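Local coordinates for alpha-/beta-galactoside alpha-2,3-sialyltransferase (Photobacterium phosphoreum, PDB 2ZWI), which probably transfers sialic acid from CMP-sialic acid to galactosides in alpha-2,3 linkage, and binds CMP in a GT-B fold, at residues 324-327 with 328-331; 353-357 with 358-362; 298-301 with 302-305. One frame throughout, in Å; residues are numbered along the deposited sequence.

Contact 1 (324-327 with 328-331); sequences SVFF and SLPN. With C5P (cytidine-5'-monophosphate), chain C.
Phe326, Ser328 and Leu329 meet around the short, weakly bonded helical turn of 325-328, in the nucleotide-binding half of a GT-B fold. Leu329 can be followed outward from its backbone. Its CB lies 3.7 Å from Val325 O, on the turn that its own chain is leaving. CG stands anti to the backbone N (chi1 -166°), and the two methyls then part company: CD2 approaches Phe326 CD1 obliquely at 4.4 Å, while CD1 packs on Phe305 of helix 305-310. The same carbonyl of Val325 holds the turn together. It accepts Ser328 N at 3.2 Å, from above the carbonyl plane, and it also takes weak bonds from Leu329 N and from the hydroxyl of Ser328. That hydroxyl sits between its own backbone N and carbonyl carbon (chi1 60°), which folds OG back toward Val325 O. Phe326 and Phe327 both lead away from the following residues and pack on Met355 of helix 350-357. The start of the turn serves the bound CMP, and the positive end of its dipole may favour the phosphate there. Val325 CG2 rests over a face of the cytosine, 3.5 Å from N1. Ser324 OG, which is also bonded to Ser114 N, donates to phosphate oxygen O1P at 2.6 Å; Ser324 N grips that same O1P at 2.9 Å, with a nearly straight N-H of 164°.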
loop_
_atom_site.group_PDB
_atom_site.type_symbol
_atom_site.label_atom_id
_atom_site.label_comp_id
_atom_site.label_asym_id
_atom_site.label_seq_id
_atom_site.Cartn_x
_atom_site.Cartn_y
_atom_site.Cartn_z
ATOM N N SER A 324 -7.453 3.158 2.442
ATOM C CA SER A 324 -6.567 2.383 1.568
ATOM C C SER A 324 -6.747 0.873 1.707
ATOM O O SER A 324 -6.476 0.135 0.759
ATOM C CB SER A 324 -5.102 2.731 1.833
ATOM O OG SER A 324 -4.885 4.122 1.706
ATOM N N VAL A 325 -7.191 0.421 2.881
ATOM C CA VAL A 325 -7.434 -1.015 3.149
ATOM C C VAL A 325 -8.283 -1.691 2.063
ATOM O O VAL A 325 -7.959 -2.793 1.605
ATOM C CB VAL A 325 -8.113 -1.236 4.535
ATOM C CG1 VAL A 325 -8.691 -2.653 4.655
ATOM C CG2 VAL A 325 -7.132 -0.973 5.657
ATOM N N PHE A 326 -9.357 -1.023 1.645
ATOM C CA PHE A 326 -10.274 -1.586 0.652
ATOM C C PHE A 326 -9.641 -1.787 -0.732
ATOM O O PHE A 326 -10.165 -2.560 -1.522
ATOM C CB PHE A 326 -11.544 -0.734 0.519
ATOM C CG PHE A 326 -12.378 -0.656 1.780
ATOM C CD1 PHE A 326 -13.311 -1.654 2.087
ATOM C CD2 PHE A 326 -12.255 0.432 2.643
ATOM C CE1 PHE A 326 -14.106 -1.568 3.250
ATOM C CE2 PHE A 326 -13.038 0.530 3.796
ATOM C CZ PHE A 326 -13.964 -0.475 4.109
ATOM N N PHE A 327 -8.530 -1.096 -1.020
ATOM C CA PHE A 327 -7.810 -1.239 -2.301
ATOM C C PHE A 327 -7.014 -2.539 -2.427
ATOM O O PHE A 327 -6.804 -3.036 -3.539
ATOM C CB PHE A 327 -6.874 -0.051 -2.543
ATOM C CG PHE A 327 -7.583 1.211 -2.950
ATOM C CD1 PHE A 327 -7.723 1.542 -4.298
ATOM C CD2 PHE A 327 -8.110 2.073 -1.989
ATOM C CE1 PHE A 327 -8.386 2.714 -4.676
ATOM C CE2 PHE A 327 -8.775 3.248 -2.366
ATOM C CZ PHE A 327 -8.909 3.563 -3.706
ATOM N N SER A 328 -6.554 -3.082 -1.305
ATOM C CA SER A 328 -5.782 -4.331 -1.331
ATOM C C SER A 328 -6.614 -5.551 -0.933
ATOM O O SER A 328 -6.158 -6.694 -1.056
ATOM C CB SER A 328 -4.536 -4.225 -0.452
ATOM O OG SER A 328 -4.885 -3.968 0.891
ATOM N N LEU A 329 -7.829 -5.303 -0.455
ATOM C CA LEU A 329 -8.717 -6.367 -0.027
ATOM C C LEU A 329 -9.102 -7.240 -1.219
ATOM O O LEU A 329 -9.513 -6.717 -2.253
ATOM C CB LEU A 329 -9.970 -5.766 0.613
ATOM C CG LEU A 329 -10.891 -6.674 1.415
ATOM C CD1 LEU A 329 -10.186 -7.187 2.651
ATOM C CD2 LEU A 329 -12.134 -5.916 1.789
ATOM N N PRO A 330 -8.940 -8.572 -1.094
ATOM C CA PRO A 330 -9.393 -9.453 -2.181
ATOM C C PRO A 330 -10.891 -9.305 -2.448
ATOM O O PRO A 330 -11.671 -9.115 -1.507
ATOM C CB PRO A 330 -9.066 -10.848 -1.650
ATOM C CG PRO A 330 -7.919 -10.609 -0.662
ATOM C CD PRO A 330 -8.299 -9.326 0.000
ATOM N N ASN A 331 -11.288 -9.371 -3.721
ATOM C CA ASN A 331 -12.688 -9.128 -4.111
ATOM C C ASN A 331 -13.666 -10.260 -3.762
ATOM O O ASN A 331 -14.867 -10.130 -3.985
ATOM C CB ASN A 331 -12.798 -8.726 -5.600
ATOM C CG ASN A 331 -12.307 -9.813 -6.558
ATOM O OD1 ASN A 331 -11.947 -9.525 -7.705
ATOM N ND2 ASN A 331 -12.294 -11.054 -6.102
HETATM O O3P C5P C . -7.142 4.533 5.889
HETATM P P C5P C . -5.798 4.869 5.367
HETATM O O1P C5P C . -5.929 5.141 3.899
HETATM O O2P C5P C . -5.196 5.951 6.222
HETATM O "O5'" C5P C . -4.933 3.536 5.533
HETATM C "C5'" C5P C . -3.516 3.527 5.385
HETATM C "C4'" C5P C . -3.009 2.200 5.927
HETATM O "O4'" C5P C . -3.378 2.049 7.311
HETATM C "C3'" C5P C . -3.668 1.016 5.234
HETATM O "O3'" C5P C . -2.983 0.660 4.040
HETATM C "C2'" C5P C . -3.554 -0.077 6.265
HETATM O "O2'" C5P C . -2.200 -0.531 6.363
HETATM C "C1'" C5P C . -3.770 0.684 7.555
HETATM N N1 C5P C . -5.124 0.608 8.120
HETATM C C2 C5P C . -5.475 -0.545 8.853
HETATM N N3 C5P C . -6.688 -0.638 9.434
HETATM C C4 C5P C . -7.587 0.360 9.308
HETATM C C5 C5P C . -7.274 1.511 8.596
HETATM C C6 C5P C . -6.009 1.616 8.000
HETATM O O2 C5P C . -4.673 -1.498 8.953
HETATM N N4 C5P C . -8.789 0.228 9.917
#

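Contact 2 (353-357 with 358-362)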
loop_
_atom_site.group_PDB
_atom_site.type_symbol
_atom_site.label_atom_id
_atom_site.label_comp_id
_atom_site.label_asym_id
_atom_site.label_seq_id
_atom_site.Cartn_x
_atom_site.Cartn_y
_atom_site.Cartn_z
ATOM N N GLN A 353 -15.357 8.061 -6.308
ATOM C CA GLN A 353 -15.474 7.688 -7.713
ATOM C C GLN A 353 -14.468 6.626 -8.182
ATOM O O GLN A 353 -14.840 5.735 -8.941
ATOM C CB GLN A 353 -15.475 8.911 -8.642
ATOM C CG GLN A 353 -16.678 9.850 -8.470
ATOM C CD GLN A 353 -18.021 9.151 -8.620
ATOM O OE1 GLN A 353 -18.895 9.295 -7.770
ATOM N NE2 GLN A 353 -18.182 8.376 -9.688
ATOM N N VAL A 354 -13.211 6.713 -7.749
ATOM C CA VAL A 354 -12.210 5.695 -8.126
ATOM C C VAL A 354 -12.579 4.341 -7.537
ATOM O O VAL A 354 -12.361 3.296 -8.161
ATOM C CB VAL A 354 -10.761 6.011 -7.661
ATOM C CG1 VAL A 354 -9.752 5.203 -8.488
ATOM C CG2 VAL A 354 -10.443 7.452 -7.790
ATOM N N MET A 355 -13.141 4.352 -6.330
ATOM C CA MET A 355 -13.534 3.106 -5.658
ATOM C C MET A 355 -14.747 2.474 -6.345
ATOM O O MET A 355 -14.826 1.248 -6.475
ATOM C CB MET A 355 -13.749 3.327 -4.159
ATOM C CG MET A 355 -12.423 3.628 -3.422
ATOM S SD MET A 355 -12.544 4.008 -1.659
ATOM C CE MET A 355 -12.584 2.359 -0.966
ATOM N N ILE A 356 -15.671 3.307 -6.821
ATOM C CA ILE A 356 -16.783 2.793 -7.636
ATOM C C ILE A 356 -16.278 2.204 -8.959
ATOM O O ILE A 356 -16.633 1.071 -9.314
ATOM C CB ILE A 356 -17.882 3.862 -7.861
ATOM C CG1 ILE A 356 -18.677 4.076 -6.567
ATOM C CG2 ILE A 356 -18.810 3.470 -9.015
ATOM C CD1 ILE A 356 -19.494 5.391 -6.549
ATOM N N GLU A 357 -15.438 2.959 -9.669
ATOM C CA GLU A 357 -14.897 2.517 -10.971
ATOM C C GLU A 357 -14.135 1.193 -10.908
ATOM O O GLU A 357 -14.196 0.388 -11.849
ATOM C CB GLU A 357 -14.014 3.598 -11.604
ATOM C CG GLU A 357 -14.767 4.862 -12.009
ATOM C CD GLU A 357 -15.905 4.581 -12.985
ATOM O OE1 GLU A 357 -17.062 4.958 -12.693
ATOM O OE2 GLU A 357 -15.635 3.962 -14.035
ATOM N N LEU A 358 -13.439 0.965 -9.795
ATOM C CA LEU A 358 -12.679 -0.271 -9.569
ATOM C C LEU A 358 -13.512 -1.420 -9.009
ATOM O O LEU A 358 -12.983 -2.494 -8.711
ATOM C CB LEU A 358 -11.507 0.009 -8.625
ATOM C CG LEU A 358 -10.353 0.794 -9.252
ATOM C CD1 LEU A 358 -9.448 1.315 -8.165
ATOM C CD2 LEU A 358 -9.579 -0.099 -10.203
ATOM N N ASN A 359 -14.811 -1.179 -8.862
ATOM C CA ASN A 359 -15.745 -2.149 -8.289
ATOM C C ASN A 359 -15.329 -2.623 -6.896
ATOM O O ASN A 359 -15.551 -3.771 -6.527
ATOM C CB ASN A 359 -15.962 -3.329 -9.254
ATOM C CG ASN A 359 -16.409 -2.873 -10.622
ATOM O OD1 ASN A 359 -17.573 -2.530 -10.823
ATOM N ND2 ASN A 359 -15.482 -2.855 -11.575
ATOM N N ILE A 360 -14.706 -1.722 -6.140
ATOM C CA ILE A 360 -14.366 -1.967 -4.743
ATOM C C ILE A 360 -15.656 -1.916 -3.911
ATOM O O ILE A 360 -15.804 -2.620 -2.913
ATOM C CB ILE A 360 -13.311 -0.934 -4.242
ATOM C CG1 ILE A 360 -11.940 -1.239 -4.879
ATOM C CG2 ILE A 360 -13.212 -0.943 -2.713
ATOM C CD1 ILE A 360 -10.917 -0.121 -4.747
ATOM N N VAL A 361 -16.584 -1.071 -4.353
ATOM C CA VAL A 361 -17.846 -0.850 -3.668
ATOM C C VAL A 361 -18.925 -0.557 -4.704
ATOM O O VAL A 361 -18.686 0.165 -5.680
ATOM C CB VAL A 361 -17.721 0.320 -2.635
ATOM C CG1 VAL A 361 -17.348 1.647 -3.324
ATOM C CG2 VAL A 361 -18.984 0.455 -1.755
ATOM N N ASN A 362 -20.097 -1.162 -4.505
ATOM C CA ASN A 362 -21.292 -0.848 -5.284
ATOM C C ASN A 362 -21.679 0.606 -5.022
ATOM O O ASN A 362 -21.626 1.060 -3.877
ATOM C CB ASN A 362 -22.431 -1.789 -4.867
ATOM C CG ASN A 362 -23.583 -1.818 -5.861
ATOM O OD1 ASN A 362 -23.778 -2.804 -6.568
ATOM N ND2 ASN A 362 -24.361 -0.752 -5.903
HETATM O O HOH W 1 -18.904 -0.374 -8.299
#
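Met355 meets Ile360 because its chain, extended as far as SD (chi2 176°), bends at its last torsion (chi3 84°), which swings CE round to Ile360 CG2 at 3.8 Å; CG2 is the branch that Ile360 holds anti to its backbone N. What allows Ile360 to double back is the Schellman motif ending helix 350-357. Asn359 takes a positive phi of 56°, and two amides reach back into the last turn. Ile360 N bonds to Met355 O at 3.0 Å, nearly along the C=O axis, whereas Asn359 N reaches Ile356 O at 2.9 Å from above the carbonyl plane. A water donates to Ile356 O and, at 2.7 Å, to Val361 O, tying the helix end to the departing chain. Beside the motif, Val354 of the helix and Leu358 just past it lie side by side, CG1 to CD1 at 3.9 Å; farther along the loop, Val361 CG1 reaches Met355 CB at 4.1 Å. Ile360 also packs on Phe326 and Phe327 of helix 325-328. The chemistry is thus divided: amides from the loop take up the carbonyls of Met355 and Ile356 at the helix end, and the water links Ile356 O to Val361 O, while the aliphatic side chains pack together beside them.

Contact 3 (298-301 with 302-305); sequences EIYN and KIPF. With C5P (cytidine-5'-monophosphate), chain C.
A type I beta turn from Tyr300 to Ile303, largely at the surface, joins edge strand 297-299 of the six-stranded parallel sheet to helix 305-310. Its closing bond runs from Ile303 N to Tyr300 O at 3.1 Å, the donor standing above the carbonyl plane. Tyr300 and Lys302, both exposed, make a CH-pi contact. Lys302 CB sits over one ring face, 4.1 Å from the centroid and displaced toward the rim, and CG continues across to Tyr300 OH at 3.6 Å. A bend at chi2 (-64°) then takes the lysine chain away from the ring, and NZ finds its partner in Pro282 O. Nearer the backbone, Ile303 CD1 touches Tyr300 CB at 3.7 Å and Ile299 CG2 at 4.2 Å, so one methyl meets both Ile299 and the first residue of the turn. Phe305 N donates to cytosine O2 of CMP at 2.8 Å, and the Phe305 side chain packs inward on Ile238 and Ile240 of the sheet. Pro304 CB passes the ribose hydroxyl O2' at 3.7 Å. A loop leaving the C-terminal end of a parallel strand to meet the ligand is classic for Rossmann-like domains, here the nucleotide site of a GT-B fold.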
loop_
_atom_site.group_PDB
_atom_site.type_symbol
_atom_site.label_atom_id
_atom_site.label_comp_id
_atom_site.label_asym_id
_atom_site.label_seq_id
_atom_site.Cartn_x
_atom_site.Cartn_y
_atom_site.Cartn_z
ATOM N N GLU A 298 -11.764 -7.143 19.264
ATOM C CA GLU A 298 -10.669 -6.273 18.835
ATOM C C GLU A 298 -9.559 -6.987 18.070
ATOM O O GLU A 298 -9.002 -7.991 18.530
ATOM C CB GLU A 298 -10.066 -5.554 20.040
ATOM C CG GLU A 298 -8.871 -4.666 19.716
ATOM C CD GLU A 298 -8.238 -4.072 20.965
ATOM O OE1 GLU A 298 -8.822 -4.240 22.071
ATOM O OE2 GLU A 298 -7.165 -3.441 20.842
ATOM N N ILE A 299 -9.234 -6.440 16.903
ATOM C CA ILE A 299 -8.009 -6.780 16.203
ATOM C C ILE A 299 -7.087 -5.588 16.437
ATOM O O ILE A 299 -7.425 -4.454 16.068
ATOM C CB ILE A 299 -8.240 -7.021 14.682
ATOM C CG1 ILE A 299 -9.200 -8.196 14.457
ATOM C CG2 ILE A 299 -6.899 -7.272 13.956
ATOM C CD1 ILE A 299 -9.652 -8.356 13.008
ATOM N N TYR A 300 -5.952 -5.850 17.089
ATOM C CA TYR A 300 -4.979 -4.821 17.477
ATOM C C TYR A 300 -4.756 -3.812 16.356
ATOM O O TYR A 300 -4.335 -4.180 15.256
ATOM C CB TYR A 300 -3.661 -5.487 17.881
ATOM C CG TYR A 300 -2.600 -4.562 18.434
ATOM C CD1 TYR A 300 -2.924 -3.492 19.284
ATOM C CD2 TYR A 300 -1.268 -4.782 18.136
ATOM C CE1 TYR A 300 -1.931 -2.659 19.796
ATOM C CE2 TYR A 300 -0.275 -3.973 18.653
ATOM C CZ TYR A 300 -0.605 -2.919 19.476
ATOM O OH TYR A 300 0.421 -2.131 19.957
ATOM N N ASN A 301 -5.045 -2.543 16.635
ATOM C CA ASN A 301 -5.080 -1.516 15.584
ATOM C C ASN A 301 -3.768 -1.320 14.822
ATOM O O ASN A 301 -3.784 -0.976 13.636
ATOM C CB ASN A 301 -5.617 -0.171 16.118
ATOM C CG ASN A 301 -4.595 0.592 16.979
ATOM O OD1 ASN A 301 -4.389 1.788 16.788
ATOM N ND2 ASN A 301 -3.961 -0.101 17.921
ATOM N N LYS A 302 -2.643 -1.564 15.495
ATOM C CA LYS A 302 -1.321 -1.360 14.885
ATOM C C LYS A 302 -0.969 -2.398 13.816
ATOM O O LYS A 302 -0.041 -2.189 13.033
ATOM C CB LYS A 302 -0.224 -1.303 15.961
ATOM C CG LYS A 302 -0.454 -0.248 17.029
ATOM C CD LYS A 302 -0.414 1.149 16.423
ATOM C CE LYS A 302 -0.234 2.220 17.500
ATOM N NZ LYS A 302 0.092 3.500 16.827
ATOM N N ILE A 303 -1.682 -3.518 13.785
ATOM C CA ILE A 303 -1.468 -4.508 12.716
ATOM C C ILE A 303 -1.966 -3.924 11.392
ATOM O O ILE A 303 -3.153 -3.625 11.258
ATOM C CB ILE A 303 -2.203 -5.843 12.976
ATOM C CG1 ILE A 303 -1.755 -6.482 14.288
ATOM C CG2 ILE A 303 -2.009 -6.814 11.799
ATOM C CD1 ILE A 303 -2.784 -7.431 14.865
ATOM N N PRO A 304 -1.065 -3.735 10.411
ATOM C CA PRO A 304 -1.599 -3.270 9.130
ATOM C C PRO A 304 -2.483 -4.344 8.504
ATOM O O PRO A 304 -2.123 -5.533 8.525
ATOM C CB PRO A 304 -0.339 -3.016 8.289
ATOM C CG PRO A 304 0.716 -3.885 8.910
ATOM C CD PRO A 304 0.398 -3.914 10.382
ATOM N N PHE A 305 -3.636 -3.937 7.969
ATOM C CA PHE A 305 -4.588 -4.886 7.413
ATOM C C PHE A 305 -3.978 -5.796 6.339
ATOM O O PHE A 305 -4.386 -6.945 6.214
ATOM C CB PHE A 305 -5.820 -4.180 6.851
ATOM C CG PHE A 305 -7.040 -5.069 6.770
ATOM C CD1 PHE A 305 -7.994 -5.050 7.780
ATOM C CD2 PHE A 305 -7.229 -5.925 5.688
ATOM C CE1 PHE A 305 -9.123 -5.868 7.708
ATOM C CE2 PHE A 305 -8.344 -6.758 5.614
ATOM C CZ PHE A 305 -9.294 -6.722 6.622
HETATM O O3P C5P C . -7.142 4.533 5.889
HETATM P P C5P C . -5.798 4.869 5.367
HETATM O O1P C5P C . -5.929 5.141 3.899
HETATM O O2P C5P C . -5.196 5.951 6.222
HETATM O "O5'" C5P C . -4.933 3.536 5.533
HETATM C "C5'" C5P C . -3.516 3.527 5.385
HETATM C "C4'" C5P C . -3.009 2.200 5.927
HETATM O "O4'" C5P C . -3.378 2.049 7.311
HETATM C "C3'" C5P C . -3.668 1.016 5.234
HETATM O "O3'" C5P C . -2.983 0.660 4.040
HETATM C "C2'" C5P C . -3.554 -0.077 6.265
HETATM O "O2'" C5P C . -2.200 -0.531 6.363
HETATM C "C1'" C5P C . -3.770 0.684 7.555
HETATM N N1 C5P C . -5.124 0.608 8.120
HETATM C C2 C5P C . -5.475 -0.545 8.853
HETATM N N3 C5P C . -6.688 -0.638 9.434
HETATM C C4 C5P C . -7.587 0.360 9.308
HETATM C C5 C5P C . -7.274 1.511 8.596
HETATM C C6 C5P C . -6.009 1.616 8.000
HETATM O O2 C5P C . -4.673 -1.498 8.953
HETATM N N4 C5P C . -8.789 0.228 9.917
#

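In the fold
All three contacts belong to the half of the protein built on the six-stranded parallel sheet, and along the chain they come in the order contact 3, contact 1, contact 2. Contact 1 is the hub. Its centre lies about 11 Å from that of contact 2, which it meets where Phe327 CZ packs on Met355 CG at 3.5 Å, and about 15 Å from that of contact 3, which it meets where Val325 CG1 packs on Phe305 CG at 3.6 Å. Contacts 2 and 3 do not touch. Contact 1 binds the phosphate of CMP and lies against one face of its base, contact 3 bonds to the base through O2, and contact 2 packs on the phenylalanines of the nucleotide-binding turn.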